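Side-chain contacts in tannase (Lactobacillus plantarum, PDB 3WA7), which hydrolyses galloyl ester bonds of tannins and related gallates, probably through a serine nucleophile, as an alpha/beta-hydrolase: residues A[214-217]-A[218-222]; A[249-252]-A[253-256]; A[353-356]-A[357-360]; A[368-372]-A[373-377]. All coordinates share one frame; numbering follows the deposited sequence.

Interaction 1 of 4, residues A[214-217]-A[218-222]; sequences MAYE and WQFNG
Tyr216 OH, at the end of the ring that Phe220 touches, is gripped by Arg420 O and by the backbone N-H groups of Met342 and Lys343, which fix the far end of that ring. Phe220 brings CD1 over one face of the tyrosine, toward its rim, 3.5 Å from Tyr216 CE2. The ring centroids are 4.9 Å apart and the planes lie at 50°, an oblique pair. CG anti to the backbone N (chi1 -151°) swings the Tyr216 ring out beside that of Phe220. The same two residues are joined through the backbone, Phe220 N to Tyr216 O at 2.8 Å, and the carbonyls of Met214 (a selenomethionine) and Ala215 receive Trp218 N and Gln219 N in the same i to i+4 pattern. The last rung runs from Asn221 N to Glu217 O, also 2.8 Å but more bent, at 137°; Asn221 is the first residue to leave helical angles, so this bond closes the helix. Glu217 OE1 makes a salt bridge with Arg341 and a hydrogen bond with Ser258 OG, which also takes Asn221 ND2. This is the C-terminal end of buried helix 209-220 of the alpha/beta-hydrolase chain, and the Tyr216 side chain comes close to the probable Ser-His-Asp triad. Trp218 reaches Gly288 O through NE1 and packs on helix 291-309, while Ala215 and Glu217 rest on Phe265 and Leu261 of helix 252-271.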
loop_
_atom_site.group_PDB
_atom_site.type_symbol
_atom_site.label_atom_id
_atom_site.label_comp_id
_atom_site.label_asym_id
_atom_site.label_seq_id
_atom_site.Cartn_x
_atom_site.Cartn_y
_atom_site.Cartn_z
HETATM N N MSE A 214 0.898 6.317 -17.295
HETATM C CA MSE A 214 2.088 6.401 -18.134
HETATM C C MSE A 214 3.033 5.238 -17.847
HETATM O O MSE A 214 3.617 4.663 -18.764
HETATM C CB MSE A 214 2.832 7.717 -17.893
HETATM C CG MSE A 214 2.138 8.935 -18.461
HETATM SE SE MSE A 214 3.226 10.512 -18.199
HETATM C CE MSE A 214 3.017 10.689 -16.308
ATOM N N ALA A 215 3.189 4.896 -16.571
ATOM C CA ALA A 215 4.075 3.799 -16.200
ATOM C C ALA A 215 3.547 2.470 -16.725
ATOM O O ALA A 215 4.315 1.627 -17.195
ATOM C CB ALA A 215 4.231 3.732 -14.678
ATOM N N TYR A 216 2.234 2.286 -16.654
ATOM C CA TYR A 216 1.636 1.037 -17.103
ATOM C C TYR A 216 1.858 0.809 -18.591
ATOM O O TYR A 216 2.152 -0.310 -19.015
ATOM C CB TYR A 216 0.134 1.012 -16.809
ATOM C CG TYR A 216 -0.403 -0.388 -16.583
ATOM C CD1 TYR A 216 -0.145 -1.067 -15.391
ATOM C CD2 TYR A 216 -1.132 -1.049 -17.574
ATOM C CE1 TYR A 216 -0.596 -2.373 -15.186
ATOM C CE2 TYR A 216 -1.589 -2.359 -17.381
ATOM C CZ TYR A 216 -1.317 -3.011 -16.188
ATOM O OH TYR A 216 -1.756 -4.302 -15.993
ATOM N N GLU A 217 1.713 1.865 -19.383
ATOM C CA GLU A 217 1.897 1.741 -20.820
ATOM C C GLU A 217 3.365 1.648 -21.220
ATOM O O GLU A 217 3.693 1.039 -22.236
ATOM C CB GLU A 217 1.192 2.887 -21.542
ATOM C CG GLU A 217 -0.313 2.859 -21.326
ATOM C CD GLU A 217 -0.891 1.457 -21.466
ATOM O OE1 GLU A 217 -0.633 0.801 -22.497
ATOM O OE2 GLU A 217 -1.605 1.006 -20.549
ATOM N N TRP A 218 4.254 2.251 -20.437
ATOM C CA TRP A 218 5.671 2.127 -20.739
ATOM C C TRP A 218 5.978 0.632 -20.644
ATOM O O TRP A 218 6.722 0.077 -21.454
ATOM C CB TRP A 218 6.530 2.870 -19.714
ATOM C CG TRP A 218 7.971 2.435 -19.753
ATOM C CD1 TRP A 218 8.915 2.796 -20.674
ATOM C CD2 TRP A 218 8.600 1.483 -18.886
ATOM N NE1 TRP A 218 10.092 2.122 -20.437
ATOM C CE2 TRP A 218 9.924 1.309 -19.345
ATOM C CE3 TRP A 218 8.169 0.755 -17.768
ATOM C CZ2 TRP A 218 10.825 0.435 -18.726
ATOM C CZ3 TRP A 218 9.068 -0.118 -17.150
ATOM C CH2 TRP A 218 10.380 -0.268 -17.633
ATOM N N GLN A 219 5.380 -0.018 -19.652
ATOM C CA GLN A 219 5.603 -1.441 -19.439
ATOM C C GLN A 219 4.869 -2.377 -20.397
ATOM O O GLN A 219 5.463 -3.323 -20.921
ATOM C CB GLN A 219 5.232 -1.814 -18.006
ATOM C CG GLN A 219 5.485 -3.282 -17.670
ATOM C CD GLN A 219 5.333 -3.561 -16.190
ATOM O OE1 GLN A 219 5.912 -2.865 -15.359
ATOM N NE2 GLN A 219 4.560 -4.588 -15.853
ATOM N N PHE A 220 3.592 -2.108 -20.651
ATOM C CA PHE A 220 2.809 -3.004 -21.500
ATOM C C PHE A 220 2.492 -2.592 -22.933
ATOM O O PHE A 220 1.767 -3.302 -23.628
ATOM C CB PHE A 220 1.506 -3.378 -20.778
ATOM C CG PHE A 220 1.706 -4.306 -19.608
ATOM C CD1 PHE A 220 1.420 -3.890 -18.308
ATOM C CD2 PHE A 220 2.172 -5.602 -19.807
ATOM C CE1 PHE A 220 1.594 -4.758 -17.222
ATOM C CE2 PHE A 220 2.349 -6.477 -18.728
ATOM C CZ PHE A 220 2.057 -6.052 -17.435
ATOM N N ASN A 221 3.022 -1.464 -23.392
ATOM C CA ASN A 221 2.755 -1.060 -24.766
ATOM C C ASN A 221 3.233 -2.174 -25.690
ATOM O O ASN A 221 4.314 -2.731 -25.493
ATOM C CB ASN A 221 3.483 0.241 -25.105
ATOM C CG ASN A 221 3.315 0.633 -26.558
ATOM O OD1 ASN A 221 4.230 0.470 -27.367
ATOM N ND2 ASN A 221 2.134 1.141 -26.902
ATOM N N GLY A 222 2.429 -2.502 -26.695
ATOM C CA GLY A 222 2.808 -3.563 -27.613
ATOM C C GLY A 222 2.094 -4.864 -27.300
ATOM O O GLY A 222 2.008 -5.755 -28.144
#

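Interaction 2 of 4, residues A[249-252]-A[253-256]; sequences QLTV and EEQA
Thr251 and Glu254 bond to each other in both directions, the reciprocal pattern of a capping box at the start of helix 252-271. Thr251 N gives its hydrogen to Glu254 OE1 at 2.8 Å and 164°, on the anti lone pair of that oxygen. In return Glu254 N donates to Thr251 OG1 at 3.1 Å. The hydroxyl can accept there because chi1 of 57° sets OG1 between the backbone N and the carbonyl carbon, facing the first turn. The extended Glu254 side chain reaches back from the first turn and crosses Thr251 obliquely, Glu254 CG 3.2 Å from Thr251 OG1. A water donates to Glu254 OE1 at 2.9 Å and, weakly, to Gln249 O, extending the cap back to the strand end. Gln255 adds a second side-chain bond: Gln255 NE2 reaches Leu250 O at 3.0 Å from well above the carbonyl plane. Ordinary helical bonds from Gln255 N to Thr251 O and from Ala256 N to Val252 O begin the helix proper. Leu250 lies across Glu254 at about a right angle, Leu250 CD2 3.8 Å from Glu254 OE1. This largely solvent-exposed cap joins strand 241-249 to helix 252-271, with Leu250 turned in against Trp226 of the partner strand 225-232.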
loop_
_atom_site.group_PDB
_atom_site.type_symbol
_atom_site.label_atom_id
_atom_site.label_comp_id
_atom_site.label_asym_id
_atom_site.label_seq_id
_atom_site.Cartn_x
_atom_site.Cartn_y
_atom_site.Cartn_z
ATOM N N GLN A 249 -9.291 -7.129 -26.240
ATOM C CA GLN A 249 -8.250 -6.661 -27.142
ATOM C C GLN A 249 -8.331 -5.144 -27.210
ATOM O O GLN A 249 -9.420 -4.584 -27.336
ATOM C CB GLN A 249 -8.460 -7.232 -28.545
ATOM C CG GLN A 249 -8.198 -8.719 -28.682
ATOM C CD GLN A 249 -6.743 -9.072 -28.467
ATOM O OE1 GLN A 249 -5.845 -8.392 -28.968
ATOM N NE2 GLN A 249 -6.499 -10.150 -27.729
ATOM N N LEU A 250 -7.184 -4.481 -27.121
ATOM C CA LEU A 250 -7.151 -3.027 -27.191
ATOM C C LEU A 250 -7.529 -2.575 -28.595
ATOM O O LEU A 250 -7.074 -3.149 -29.584
ATOM C CB LEU A 250 -5.751 -2.499 -26.861
ATOM C CG LEU A 250 -5.188 -2.781 -25.468
ATOM C CD1 LEU A 250 -3.819 -2.127 -25.339
ATOM C CD2 LEU A 250 -6.140 -2.246 -24.407
ATOM N N THR A 251 -8.369 -1.550 -28.674
ATOM C CA THR A 251 -8.785 -1.005 -29.960
ATOM C C THR A 251 -7.614 -0.196 -30.498
ATOM O O THR A 251 -6.640 0.035 -29.783
ATOM C CB THR A 251 -9.990 -0.066 -29.803
ATOM O OG1 THR A 251 -9.657 0.980 -28.881
ATOM C CG2 THR A 251 -11.199 -0.828 -29.287
ATOM N N VAL A 252 -7.701 0.236 -31.751
ATOM C CA VAL A 252 -6.629 1.027 -32.331
ATOM C C VAL A 252 -6.486 2.311 -31.521
ATOM O O VAL A 252 -5.376 2.780 -31.273
ATOM C CB VAL A 252 -6.919 1.376 -33.809
ATOM C CG1 VAL A 252 -5.822 2.274 -34.363
ATOM C CG2 VAL A 252 -7.009 0.100 -34.629
ATOM N N GLU A 253 -7.619 2.862 -31.097
ATOM C CA GLU A 253 -7.628 4.092 -30.311
ATOM C C GLU A 253 -6.897 3.889 -28.988
ATOM O O GLU A 253 -6.147 4.761 -28.544
ATOM C CB GLU A 253 -9.066 4.540 -30.045
ATOM C CG GLU A 253 -9.180 5.931 -29.440
ATOM C CD GLU A 253 -10.616 6.418 -29.369
ATOM O OE1 GLU A 253 -11.315 6.359 -30.403
ATOM O OE2 GLU A 253 -11.046 6.865 -28.286
ATOM N N GLU A 254 -7.124 2.740 -28.357
ATOM C CA GLU A 254 -6.471 2.427 -27.091
ATOM C C GLU A 254 -4.981 2.192 -27.319
ATOM O O GLU A 254 -4.156 2.524 -26.469
ATOM C CB GLU A 254 -7.094 1.182 -26.458
ATOM C CG GLU A 254 -8.483 1.389 -25.879
ATOM C CD GLU A 254 -9.056 0.108 -25.300
ATOM O OE1 GLU A 254 -9.252 -0.854 -26.070
ATOM O OE2 GLU A 254 -9.299 0.059 -24.074
ATOM N N GLN A 255 -4.643 1.609 -28.465
ATOM C CA GLN A 255 -3.251 1.348 -28.806
ATOM C C GLN A 255 -2.520 2.664 -29.049
ATOM O O GLN A 255 -1.340 2.798 -28.731
ATOM C CB GLN A 255 -3.165 0.463 -30.054
ATOM C CG GLN A 255 -3.632 -0.966 -29.819
ATOM C CD GLN A 255 -3.662 -1.789 -31.092
ATOM O OE1 GLN A 255 -2.679 -1.848 -31.829
ATOM N NE2 GLN A 255 -4.794 -2.432 -31.357
ATOM N N ALA A 256 -3.228 3.632 -29.621
ATOM C CA ALA A 256 -2.642 4.942 -29.886
ATOM C C ALA A 256 -2.454 5.670 -28.559
ATOM O O ALA A 256 -1.439 6.330 -28.336
ATOM C CB ALA A 256 -3.553 5.750 -30.806
HETATM O O HOH W 1 -10.089 -3.144 -24.421
#

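Interaction 3 of 4, residues A[353-356]-A[357-360]; sequences LTSP and ENNL
The backbone turns from the left-handed conformation of Leu353 (phi 64°) through an extended Ser355 into helix 356-360, whose first rungs are Asn359 N to Ser355 O, long at 3.3 Å, and Leu360 N to Pro356 O at 2.9 Å. Ser355 is the N-cap and makes a capping box with Asn358. Ser355 OG accepts Asn358 N at 3.0 Å, while Ser355 N donates to Asn358 OD1 at 3.1 Å, in the carbonyl plane and on a lone pair (C=O...N angle 123°). With chi1 of -75°, the asparagine has CG beside its own N, which carries the amide back over the turn. There Asn358 CB lies 3.3 Å from Leu353 O, and Asn358 ND2 lies 3.7 Å from Leu353 CD2, the two side chains crossing at about a right angle. Pro356 runs alongside Glu357, pointing the same way, Pro356 CD 3.7 Å from Glu357 OE1. Glu357 OE2 is hydrogen-bonded to a glycerol, probably from the crystallisation liquor, and its side chain approaches the probable Ser-His-Asp triad but makes no contact with it. Ser355 OG and Asn358 ND2 have further partners: Phe348 O for the hydroxyl, Asp349 OD1 and Lys369 O for the amide. The box therefore uses neutral side chains to satisfy Asn358 N in the first turn and Ser355 N at the cap, and the amide also ties this short helix to the chain on either side of it in sequence.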
loop_
_atom_site.group_PDB
_atom_site.type_symbol
_atom_site.label_atom_id
_atom_site.label_comp_id
_atom_site.label_asym_id
_atom_site.label_seq_id
_atom_site.Cartn_x
_atom_site.Cartn_y
_atom_site.Cartn_z
ATOM N N LEU A 353 -14.621 7.200 -16.359
ATOM C CA LEU A 353 -14.672 7.323 -14.896
ATOM C C LEU A 353 -15.093 6.070 -14.128
ATOM O O LEU A 353 -15.579 6.176 -12.998
ATOM C CB LEU A 353 -15.620 8.465 -14.505
ATOM C CG LEU A 353 -15.291 9.899 -14.927
ATOM C CD1 LEU A 353 -16.442 10.816 -14.539
ATOM C CD2 LEU A 353 -14.006 10.353 -14.263
ATOM N N THR A 354 -14.881 4.896 -14.713
ATOM C CA THR A 354 -15.292 3.644 -14.079
ATOM C C THR A 354 -14.290 2.896 -13.196
ATOM O O THR A 354 -14.623 1.844 -12.653
ATOM C CB THR A 354 -15.797 2.647 -15.144
ATOM O OG1 THR A 354 -14.779 2.447 -16.132
ATOM C CG2 THR A 354 -17.055 3.177 -15.816
ATOM N N SER A 355 -13.077 3.415 -13.031
ATOM C CA SER A 355 -12.090 2.707 -12.214
ATOM C C SER A 355 -12.224 3.014 -10.728
ATOM O O SER A 355 -12.918 3.952 -10.338
ATOM C CB SER A 355 -10.668 3.063 -12.656
ATOM O OG SER A 355 -10.204 4.201 -11.948
ATOM N N PRO A 356 -11.568 2.211 -9.873
ATOM C CA PRO A 356 -11.642 2.450 -8.428
ATOM C C PRO A 356 -11.021 3.805 -8.106
ATOM O O PRO A 356 -11.508 4.541 -7.247
ATOM C CB PRO A 356 -10.829 1.298 -7.845
ATOM C CG PRO A 356 -11.067 0.194 -8.829
ATOM C CD PRO A 356 -10.928 0.913 -10.156
ATOM N N GLU A 357 -9.938 4.134 -8.807
ATOM C CA GLU A 357 -9.266 5.404 -8.585
ATOM C C GLU A 357 -10.142 6.589 -9.003
ATOM O O GLU A 357 -10.089 7.648 -8.380
ATOM C CB GLU A 357 -7.927 5.442 -9.333
ATOM C CG GLU A 357 -6.864 4.478 -8.795
ATOM C CD GLU A 357 -7.115 3.030 -9.181
ATOM O OE1 GLU A 357 -7.722 2.789 -10.243
ATOM O OE2 GLU A 357 -6.684 2.127 -8.433
ATOM N N ASN A 358 -10.943 6.423 -10.054
ATOM C CA ASN A 358 -11.827 7.509 -10.490
ATOM C C ASN A 358 -12.804 7.828 -9.351
ATOM O O ASN A 358 -13.067 8.994 -9.044
ATOM C CB ASN A 358 -12.624 7.104 -11.740
ATOM C CG ASN A 358 -11.782 7.111 -13.011
ATOM O OD1 ASN A 358 -11.713 6.114 -13.729
ATOM N ND2 ASN A 358 -11.147 8.242 -13.296
ATOM N N ASN A 359 -13.329 6.774 -8.731
ATOM C CA ASN A 359 -14.283 6.883 -7.628
ATOM C C ASN A 359 -13.598 7.466 -6.389
ATOM O O ASN A 359 -14.204 8.227 -5.638
ATOM C CB ASN A 359 -14.854 5.492 -7.327
ATOM C CG ASN A 359 -16.012 5.514 -6.345
ATOM O OD1 ASN A 359 -16.266 4.517 -5.670
ATOM N ND2 ASN A 359 -16.734 6.633 -6.279
ATOM N N LEU A 360 -12.336 7.098 -6.176
ATOM C CA LEU A 360 -11.570 7.621 -5.045
ATOM C C LEU A 360 -11.486 9.142 -5.135
ATOM O O LEU A 360 -11.603 9.843 -4.128
ATOM C CB LEU A 360 -10.141 7.052 -5.050
ATOM C CG LEU A 360 -9.131 7.783 -4.157
ATOM C CD1 LEU A 360 -9.488 7.565 -2.685
ATOM C CD2 LEU A 360 -7.717 7.273 -4.454
#

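Interaction 4 of 4, residues A[368-372]-A[373-377]; sequences AKHFT and ALAQT
The imidazole of His370 has Ala375 O over the centre of one face, 3.4 Å above the plane, with Gln376 N over the same face toward the rim. Gln376 OE1 comes to the ring edge in its plane, 3.2 Å from His370 CD2, so the glutamine oxygen faces a ring C-H. The ring and amide planes stand 69° apart and the side chains cross at about a right angle. Gln376 reaches the edge because its chain bends at chi2 (57°), while its NE2 goes to Ala383 O. The carbonyl over the ring is not hydrogen-bonded to His370, whose ring nitrogens point to other partners: ND1 to Asp349 OD1 and NE2 to Ser379 OG. These two bonds fix the rotation of the ring and present its face to the first turn of helix 373-377. Ala375 CB packs between His370 and Thr372, 3.5 Å from His370 ND1 and 3.4 Å from Thr372 OG1. Thr372 is the N-cap, and Thr372 OG1 accepts Ala375 N in a weak bond of 3.3 Å. That hydroxyl is also bonded to Asp349 OD2, so one carboxylate positions both the histidine and the cap. The helix itself begins with Gln376 N to Thr372 O, and Thr377 bonds Ala373 O with both N and OG1, the two reaching it from opposite faces of its plane. Leu374 carries the short helix onto Leu257 and Leu261 of helix 252-271, while His370 packs on Asn358 and Phe371 on Glu357 of helix 356-360.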
loop_
_atom_site.group_PDB
_atom_site.type_symbol
_atom_site.label_atom_id
_atom_site.label_comp_id
_atom_site.label_asym_id
_atom_site.label_seq_id
_atom_site.Cartn_x
_atom_site.Cartn_y
_atom_site.Cartn_z
ATOM N N ALA A 368 -17.324 10.488 -9.275
ATOM C CA ALA A 368 -15.969 10.182 -9.717
ATOM C C ALA A 368 -15.385 11.338 -10.509
ATOM O O ALA A 368 -16.118 12.181 -11.017
ATOM C CB ALA A 368 -15.973 8.916 -10.568
ATOM N N LYS A 369 -14.058 11.375 -10.602
ATOM C CA LYS A 369 -13.368 12.426 -11.343
ATOM C C LYS A 369 -12.120 11.879 -12.020
ATOM O O LYS A 369 -11.651 10.784 -11.704
ATOM C CB LYS A 369 -12.918 13.558 -10.410
ATOM C CG LYS A 369 -14.012 14.401 -9.777
ATOM C CD LYS A 369 -13.383 15.576 -9.032
ATOM C CE LYS A 369 -14.417 16.425 -8.303
ATOM N NZ LYS A 369 -13.777 17.573 -7.586
ATOM N N HIS A 370 -11.593 12.647 -12.966
ATOM C CA HIS A 370 -10.349 12.271 -13.620
ATOM C C HIS A 370 -9.272 12.876 -12.728
ATOM O O HIS A 370 -9.566 13.743 -11.899
ATOM C CB HIS A 370 -10.269 12.869 -15.025
ATOM C CG HIS A 370 -11.218 12.246 -15.998
ATOM N ND1 HIS A 370 -11.188 10.904 -16.310
ATOM C CD2 HIS A 370 -12.231 12.778 -16.722
ATOM C CE1 HIS A 370 -12.142 10.636 -17.184
ATOM N NE2 HIS A 370 -12.789 11.756 -17.451
ATOM N N PHE A 371 -8.035 12.413 -12.876
ATOM C CA PHE A 371 -6.937 12.932 -12.072
ATOM C C PHE A 371 -5.672 13.104 -12.904
ATOM O O PHE A 371 -4.562 13.194 -12.371
ATOM C CB PHE A 371 -6.685 12.028 -10.857
ATOM C CG PHE A 371 -6.679 10.556 -11.171
ATOM C CD1 PHE A 371 -5.481 9.879 -11.389
ATOM C CD2 PHE A 371 -7.874 9.840 -11.228
ATOM C CE1 PHE A 371 -5.476 8.508 -11.655
ATOM C CE2 PHE A 371 -7.881 8.474 -11.494
ATOM C CZ PHE A 371 -6.677 7.805 -11.707
ATOM N N THR A 372 -5.866 13.153 -14.218
ATOM C CA THR A 372 -4.783 13.352 -15.179
ATOM C C THR A 372 -5.339 14.230 -16.291
ATOM O O THR A 372 -6.513 14.124 -16.644
ATOM C CB THR A 372 -4.300 12.022 -15.803
ATOM O OG1 THR A 372 -5.369 11.422 -16.548
ATOM C CG2 THR A 372 -3.826 11.067 -14.718
ATOM N N ALA A 373 -4.500 15.102 -16.838
ATOM C CA ALA A 373 -4.932 15.988 -17.911
ATOM C C ALA A 373 -5.366 15.181 -19.135
ATOM O O ALA A 373 -6.344 15.519 -19.802
ATOM C CB ALA A 373 -3.798 16.942 -18.285
ATOM N N LEU A 374 -4.642 14.105 -19.417
ATOM C CA LEU A 374 -4.947 13.258 -20.566
ATOM C C LEU A 374 -6.378 12.718 -20.563
ATOM O O LEU A 374 -7.105 12.859 -21.550
ATOM C CB LEU A 374 -3.978 12.079 -20.619
ATOM C CG LEU A 374 -4.266 11.077 -21.735
ATOM C CD1 LEU A 374 -3.773 11.634 -23.054
ATOM C CD2 LEU A 374 -3.587 9.761 -21.427
ATOM N N ALA A 375 -6.778 12.094 -19.458
ATOM C CA ALA A 375 -8.117 11.521 -19.360
ATOM C C ALA A 375 -9.220 12.573 -19.286
ATOM O O ALA A 375 -10.344 12.324 -19.715
ATOM C CB ALA A 375 -8.201 10.584 -18.157
ATOM N N GLN A 376 -8.904 13.743 -18.742
ATOM C CA GLN A 376 -9.890 14.814 -18.653
ATOM C C GLN A 376 -10.150 15.300 -20.071
ATOM O O GLN A 376 -11.295 15.458 -20.496
ATOM C CB GLN A 376 -9.353 15.967 -17.802
ATOM C CG GLN A 376 -10.286 17.177 -17.688
ATOM C CD GLN A 376 -11.662 16.821 -17.142
ATOM O OE1 GLN A 376 -11.803 15.906 -16.331
ATOM N NE2 GLN A 376 -12.682 17.559 -17.575
ATOM N N THR A 377 -9.066 15.518 -20.804
ATOM C CA THR A 377 -9.151 15.992 -22.176
ATOM C C THR A 377 -9.899 15.015 -23.075
ATOM O O THR A 377 -10.704 15.424 -23.912
ATOM C CB THR A 377 -7.743 16.232 -22.759
ATOM O OG1 THR A 377 -7.082 17.249 -21.996
ATOM C CG2 THR A 377 -7.829 16.670 -24.217
#

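Overall arrangement
Three of the contacts start helices and one ends a helix. Interactions 2 and 3 are both capping boxes, but interaction 2 uses a carboxylate, with a water beside it, at the surface; interaction 3 a buried asparagine. Interaction 4, partly buried, caps with a threonine hydroxyl, in a weak bond, without the reciprocal side-chain bond of a capping box, and adds a histidine whose face meets the helix backbone. Interaction 1, buried, ends helix 209-220 and packs an aromatic pair beside its last turn. Interactions 3 and 4 touch, with centres 10 Å apart: Asn358 O probably bonds Lys369 N at 3.0 Å, and Asp349 serves side chains of both. Helix 252-271, capped in interaction 2, also receives side chains from interactions 1 and 4.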